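Local coordinates for protein catechol 1,2-dioxygenase (Acinetobacter sp., PDB 1DMH) that catalyses the iron(III)-dependent intradiol cleavage of catechol by molecular oxygen to cis,cis-muconate, an early step of aromatic degradation in the beta-ketoadipate pathway, at residues A[131-136]-A[277-282]; A[142-147]-A[292-297]. All coordinates share one frame; numbering follows the deposited sequence.

Contact 1: residues A[131-136]-A[277-282]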
loop_
_atom_site.group_PDB
_atom_site.type_symbol
_atom_site.label_atom_id
_atom_site.label_comp_id
_atom_site.label_asym_id
_atom_site.label_seq_id
_atom_site.Cartn_x
_atom_site.Cartn_y
_atom_site.Cartn_z
ATOM N N GLY A 131 7.049 8.785 -35.108
ATOM C CA GLY A 131 7.043 7.349 -35.243
ATOM C C GLY A 131 7.854 6.905 -36.430
ATOM O O GLY A 131 7.822 7.541 -37.477
ATOM N N HIS A 132 8.602 5.824 -36.267
ATOM C CA HIS A 132 9.401 5.258 -37.349
ATOM C C HIS A 132 8.730 3.919 -37.669
ATOM O O HIS A 132 8.536 3.093 -36.782
ATOM C CB HIS A 132 10.842 5.050 -36.890
ATOM C CG HIS A 132 11.740 4.513 -37.957
ATOM N ND1 HIS A 132 11.903 5.137 -39.175
ATOM C CD2 HIS A 132 12.517 3.403 -37.998
ATOM C CE1 HIS A 132 12.737 4.434 -39.920
ATOM N NE2 HIS A 132 13.125 3.376 -39.231
ATOM N N THR A 133 8.359 3.718 -38.928
ATOM C CA THR A 133 7.678 2.495 -39.340
ATOM C C THR A 133 8.429 1.237 -38.990
ATOM O O THR A 133 9.619 1.141 -39.232
ATOM C CB THR A 133 7.411 2.484 -40.853
ATOM O OG1 THR A 133 6.711 3.674 -41.204
ATOM C CG2 THR A 133 6.536 1.291 -41.242
ATOM N N LEU A 134 7.706 0.264 -38.443
ATOM C CA LEU A 134 8.277 -1.019 -38.040
ATOM C C LEU A 134 7.406 -2.136 -38.605
ATOM O O LEU A 134 6.188 -2.113 -38.418
ATOM C CB LEU A 134 8.259 -1.147 -36.508
ATOM C CG LEU A 134 9.169 -2.114 -35.745
ATOM C CD1 LEU A 134 8.357 -2.699 -34.625
ATOM C CD2 LEU A 134 9.768 -3.165 -36.600
ATOM N N ILE A 135 8.021 -3.094 -39.299
ATOM C CA ILE A 135 7.299 -4.264 -39.839
ATOM C C ILE A 135 7.786 -5.378 -38.896
ATOM O O ILE A 135 8.982 -5.682 -38.867
ATOM C CB ILE A 135 7.746 -4.630 -41.307
ATOM C CG1 ILE A 135 7.453 -3.468 -42.255
ATOM C CG2 ILE A 135 7.064 -5.916 -41.796
ATOM C CD1 ILE A 135 6.025 -3.061 -42.280
ATOM N N LEU A 136 6.885 -5.966 -38.116
ATOM C CA LEU A 136 7.279 -7.010 -37.168
ATOM C C LEU A 136 6.553 -8.281 -37.601
ATOM O O LEU A 136 5.344 -8.289 -37.776
ATOM C CB LEU A 136 6.830 -6.607 -35.775
ATOM C CG LEU A 136 7.375 -7.164 -34.450
ATOM C CD1 LEU A 136 6.180 -7.232 -33.514
ATOM C CD2 LEU A 136 8.057 -8.502 -34.564
ATOM N N ASN A 277 7.556 -4.033 -49.396
ATOM C CA ASN A 277 6.754 -4.098 -48.169
ATOM C C ASN A 277 5.689 -3.018 -48.206
ATOM O O ASN A 277 4.989 -2.781 -47.230
ATOM C CB ASN A 277 7.661 -3.877 -46.956
ATOM C CG ASN A 277 8.637 -5.016 -46.750
ATOM O OD1 ASN A 277 8.272 -6.056 -46.208
ATOM N ND2 ASN A 277 9.876 -4.840 -47.211
ATOM N N ASP A 278 5.580 -2.383 -49.365
ATOM C CA ASP A 278 4.653 -1.294 -49.611
ATOM C C ASP A 278 4.462 -0.315 -48.457
ATOM O O ASP A 278 3.387 -0.186 -47.889
ATOM C CB ASP A 278 3.297 -1.820 -50.138
ATOM C CG ASP A 278 2.744 -2.981 -49.324
ATOM O OD1 ASP A 278 3.438 -4.020 -49.212
ATOM O OD2 ASP A 278 1.601 -2.866 -48.808
ATOM N N VAL A 279 5.541 0.376 -48.115
ATOM C CA VAL A 279 5.494 1.401 -47.090
ATOM C C VAL A 279 5.838 2.684 -47.833
ATOM O O VAL A 279 6.136 2.645 -49.029
ATOM C CB VAL A 279 6.489 1.133 -45.920
ATOM C CG1 VAL A 279 6.021 -0.069 -45.118
ATOM C CG2 VAL A 279 7.891 0.904 -46.452
ATOM N N GLU A 280 5.814 3.811 -47.133
ATOM C CA GLU A 280 6.054 5.111 -47.763
ATOM C C GLU A 280 7.448 5.704 -47.613
ATOM O O GLU A 280 7.672 6.854 -47.993
ATOM C CB GLU A 280 5.030 6.126 -47.226
ATOM C CG GLU A 280 3.539 5.675 -47.298
ATOM C CD GLU A 280 3.173 4.533 -46.309
ATOM O OE1 GLU A 280 3.442 4.698 -45.087
ATOM O OE2 GLU A 280 2.606 3.492 -46.752
ATOM N N GLY A 281 8.384 4.942 -47.056
ATOM C CA GLY A 281 9.730 5.455 -46.871
ATOM C C GLY A 281 10.543 4.474 -46.059
ATOM O O GLY A 281 10.080 3.372 -45.835
ATOM N N PRO A 282 11.755 4.832 -45.611
ATOM C CA PRO A 282 12.586 3.925 -44.817
ATOM C C PRO A 282 11.833 3.363 -43.602
ATOM O O PRO A 282 11.000 4.050 -42.995
ATOM C CB PRO A 282 13.788 4.804 -44.444
ATOM C CG PRO A 282 13.209 6.221 -44.510
ATOM C CD PRO A 282 12.462 6.107 -45.812
#

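Contact 2: residues A[142-147]-A[292-297]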
loop_
_atom_site.group_PDB
_atom_site.type_symbol
_atom_site.label_atom_id
_atom_site.label_comp_id
_atom_site.label_asym_id
_atom_site.label_seq_id
_atom_site.Cartn_x
_atom_site.Cartn_y
_atom_site.Cartn_z
ATOM N N ASP A 142 4.308 -24.917 -32.660
ATOM C CA ASP A 142 3.706 -25.708 -31.592
ATOM C C ASP A 142 4.798 -26.435 -30.827
ATOM O O ASP A 142 5.993 -26.294 -31.134
ATOM C CB ASP A 142 2.672 -26.724 -32.111
ATOM C CG ASP A 142 3.264 -27.785 -33.050
ATOM O OD1 ASP A 142 4.463 -28.125 -32.973
ATOM O OD2 ASP A 142 2.482 -28.324 -33.851
ATOM N N ALA A 143 4.398 -27.213 -29.831
ATOM C CA ALA A 143 5.377 -27.911 -29.026
ATOM C C ALA A 143 6.256 -28.881 -29.824
ATOM O O ALA A 143 7.321 -29.279 -29.342
ATOM C CB ALA A 143 4.689 -28.632 -27.874
ATOM N N ASP A 144 5.841 -29.250 -31.038
ATOM C CA ASP A 144 6.639 -30.174 -31.849
ATOM C C ASP A 144 7.592 -29.484 -32.820
ATOM O O ASP A 144 8.375 -30.150 -33.493
ATOM C CB ASP A 144 5.743 -31.120 -32.655
ATOM C CG ASP A 144 4.869 -31.981 -31.769
ATOM O OD1 ASP A 144 5.390 -32.529 -30.780
ATOM O OD2 ASP A 144 3.666 -32.119 -32.069
ATOM N N GLY A 145 7.526 -28.160 -32.898
ATOM C CA GLY A 145 8.401 -27.454 -33.816
ATOM C C GLY A 145 7.744 -27.248 -35.172
ATOM O O GLY A 145 8.418 -26.965 -36.171
ATOM N N LYS A 146 6.422 -27.378 -35.204
ATOM C CA LYS A 146 5.651 -27.219 -36.428
ATOM C C LYS A 146 4.869 -25.905 -36.407
ATOM O O LYS A 146 4.319 -25.531 -35.371
ATOM C CB LYS A 146 4.699 -28.413 -36.565
ATOM C CG LYS A 146 5.455 -29.736 -36.516
ATOM C CD LYS A 146 4.573 -30.991 -36.457
ATOM C CE LYS A 146 5.486 -32.244 -36.358
ATOM N NZ LYS A 146 4.762 -33.562 -36.315
ATOM N N PRO A 147 4.817 -25.184 -37.547
ATOM C CA PRO A 147 4.101 -23.913 -37.652
ATOM C C PRO A 147 2.677 -24.101 -37.178
ATOM O O PRO A 147 2.025 -25.064 -37.560
ATOM C CB PRO A 147 4.197 -23.603 -39.142
ATOM C CG PRO A 147 5.554 -24.136 -39.466
ATOM C CD PRO A 147 5.415 -25.508 -38.850
ATOM N N LEU A 292 5.757 -22.570 -28.545
ATOM C CA LEU A 292 4.897 -22.842 -27.394
ATOM C C LEU A 292 5.123 -24.197 -26.694
ATOM O O LEU A 292 5.727 -25.112 -27.253
ATOM C CB LEU A 292 3.432 -22.735 -27.829
ATOM C CG LEU A 292 2.917 -21.442 -28.464
ATOM C CD1 LEU A 292 1.431 -21.599 -28.700
ATOM C CD2 LEU A 292 3.169 -20.240 -27.555
ATOM N N THR A 293 4.649 -24.304 -25.458
ATOM C CA THR A 293 4.765 -25.548 -24.712
ATOM C C THR A 293 3.361 -26.145 -24.536
ATOM O O THR A 293 2.345 -25.431 -24.524
ATOM C CB THR A 293 5.423 -25.328 -23.327
ATOM O OG1 THR A 293 4.656 -24.383 -22.579
ATOM C CG2 THR A 293 6.832 -24.782 -23.478
ATOM N N ARG A 294 3.319 -27.472 -24.427
ATOM C CA ARG A 294 2.072 -28.206 -24.257
ATOM C C ARG A 294 1.528 -28.091 -22.840
ATOM O O ARG A 294 2.280 -27.836 -21.889
ATOM C CB ARG A 294 2.275 -29.701 -24.540
ATOM C CG ARG A 294 2.355 -30.121 -25.987
ATOM C CD ARG A 294 2.115 -31.633 -26.061
ATOM N NE ARG A 294 1.995 -32.118 -27.434
ATOM C CZ ARG A 294 3.017 -32.262 -28.276
ATOM N NH1 ARG A 294 4.254 -31.955 -27.885
ATOM N NH2 ARG A 294 2.806 -32.728 -29.505
ATOM N N LEU A 295 0.222 -28.309 -22.715
ATOM C CA LEU A 295 -0.455 -28.284 -21.425
ATOM C C LEU A 295 0.158 -29.391 -20.567
ATOM O O LEU A 295 0.768 -30.324 -21.089
ATOM C CB LEU A 295 -1.955 -28.534 -21.602
ATOM C CG LEU A 295 -2.736 -27.458 -22.352
ATOM C CD1 LEU A 295 -4.164 -27.916 -22.535
ATOM C CD2 LEU A 295 -2.698 -26.141 -21.580
ATOM N N VAL A 296 0.005 -29.275 -19.253
ATOM C CA VAL A 296 0.556 -30.262 -18.339
ATOM C C VAL A 296 -0.638 -30.997 -17.747
ATOM O O VAL A 296 -1.436 -30.415 -17.013
ATOM C CB VAL A 296 1.405 -29.572 -17.233
ATOM C CG1 VAL A 296 1.929 -30.597 -16.257
ATOM C CG2 VAL A 296 2.558 -28.827 -17.869
ATOM N N ASP A 297 -0.756 -32.272 -18.106
ATOM C CA ASP A 297 -1.866 -33.121 -17.683
ATOM C C ASP A 297 -3.195 -32.424 -17.959
ATOM O O ASP A 297 -4.073 -32.330 -17.087
ATOM C CB ASP A 297 -1.746 -33.506 -16.201
ATOM C CG ASP A 297 -0.475 -34.324 -15.903
ATOM O OD1 ASP A 297 -0.198 -35.332 -16.617
ATOM O OD2 ASP A 297 0.243 -33.958 -14.936
#

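Contact 1: residues A[131-136]-A[277-282]
On one face of strand 133-141, near its beginning in the catalytic beta-sheet domain, Thr133 and Ile135 receive Val279 from the loop that leads out of helix 271-276. The meeting is made by methyl groups. Val279 CG1 lies 4.1 Å from Thr133 CG2, and the same methyl is 4.1 Å from Ile135 CD1, so a single valine branch spans two alternate residues of the strand. Val279 runs past Thr133 in the opposite direction but slants across Ile135. In Ile135, CG1 stands beside the backbone N (chi1 -61°) and the chain bends again at its end (chi2 -58°), which carries CD1 to the valine. The alternation of a beta strand sends Leu134 to the other face, where it packs on Ile225, a catechol-binding residue of strand 220-230. The loop itself begins with a Schellman motif: Asp278, with positive phi, is the C-prime residue ending the helix, and Val279 N bonds back to Ile274 O. Directly after this reversal the valine faces the strand, and its side chain also touches Ile274. Farther along, Pro282 leads into strand 283-291, the parallel neighbour of 133-141, and its carbonyl O approaches the His132 ring obliquely, 3.6 Å from CE1. With CG anti to the backbone N (chi1 -178°), the imidazole swings toward this carbonyl, and its NE2 is hydrogen-bonded to Glu267. The two segments touch without hydrogen bonds between them; Thr133 and Ile135 instead pair through their backbones with Ala284, just beyond the loop.

Contact 2: residues A[142-147]-A[292-297]
Ala143 and Arg294 meet where two loops leave neighbouring strands, and the alanine methyl supplies the tight part of the contact. Ala143 CB presses against the arginine at two points, 3.4 Å from Arg294 CG and 3.4 Å from Arg294 NH1. The backbone is close as well: Ala143 CA makes a CH...O contact of 3.3 Å with Leu292 O. On the solvent side the contact rests on the exposed salt bridge between Asp144 and Arg294. The arginine chain runs extended from CG to NE and then turns at its end (chi4 75°), which brings both terminal nitrogens end-on to a single carboxylate oxygen. Asp144 OD1 takes NH2 of Arg294 at 2.9 Å on its syn side, and NH1 of Arg294 at 3.2 Å from above the carboxylate plane. OD1 lies in the guanidinium plane, but the two flat groups are tilted 54° apart, and the further bond from Arg294 NH2 to Asp144 OD2, at 2.8 Å, is weak. The backbone of Asp144 belongs to a type I turn from Asp142 to Gly145, overlapped by an Asx turn in which Asp142 OD1 accepts from Asp144 N at 2.6 Å. Across the opposite face of its carboxylate, Asp142 OD1 also accepts from Lys146 N at 3.1 Å. The turn follows strand 133-141, whereas Leu292 continues from the parallel strand 283-291 and still pairs with Phe141. His234 and Arg235, in the loop before strand 237-243, bond to Ala143 N and Thr293 OG1 and so border both segments.

Overall arrangement
Beyond the N-terminal helices, which build the helical zipper of the dimer, the chain enters strand 133-141 through 131-136 and leaves it through 142-147. It then runs through the part of the catalytic domain that supplies the iron ligands, before helix 271-276 brings it to 277-282 and strand 283-291 carries it on to 292-297. Contact 1 thus closes a loop of 140 residues and contact 2 one of 144. The loops cross rather than nest, because their segments alternate along the sequence. Both contacts join the same pair of parallel strands, contact 1 at the entry and contact 2 at the exit, with centres 32 Å apart.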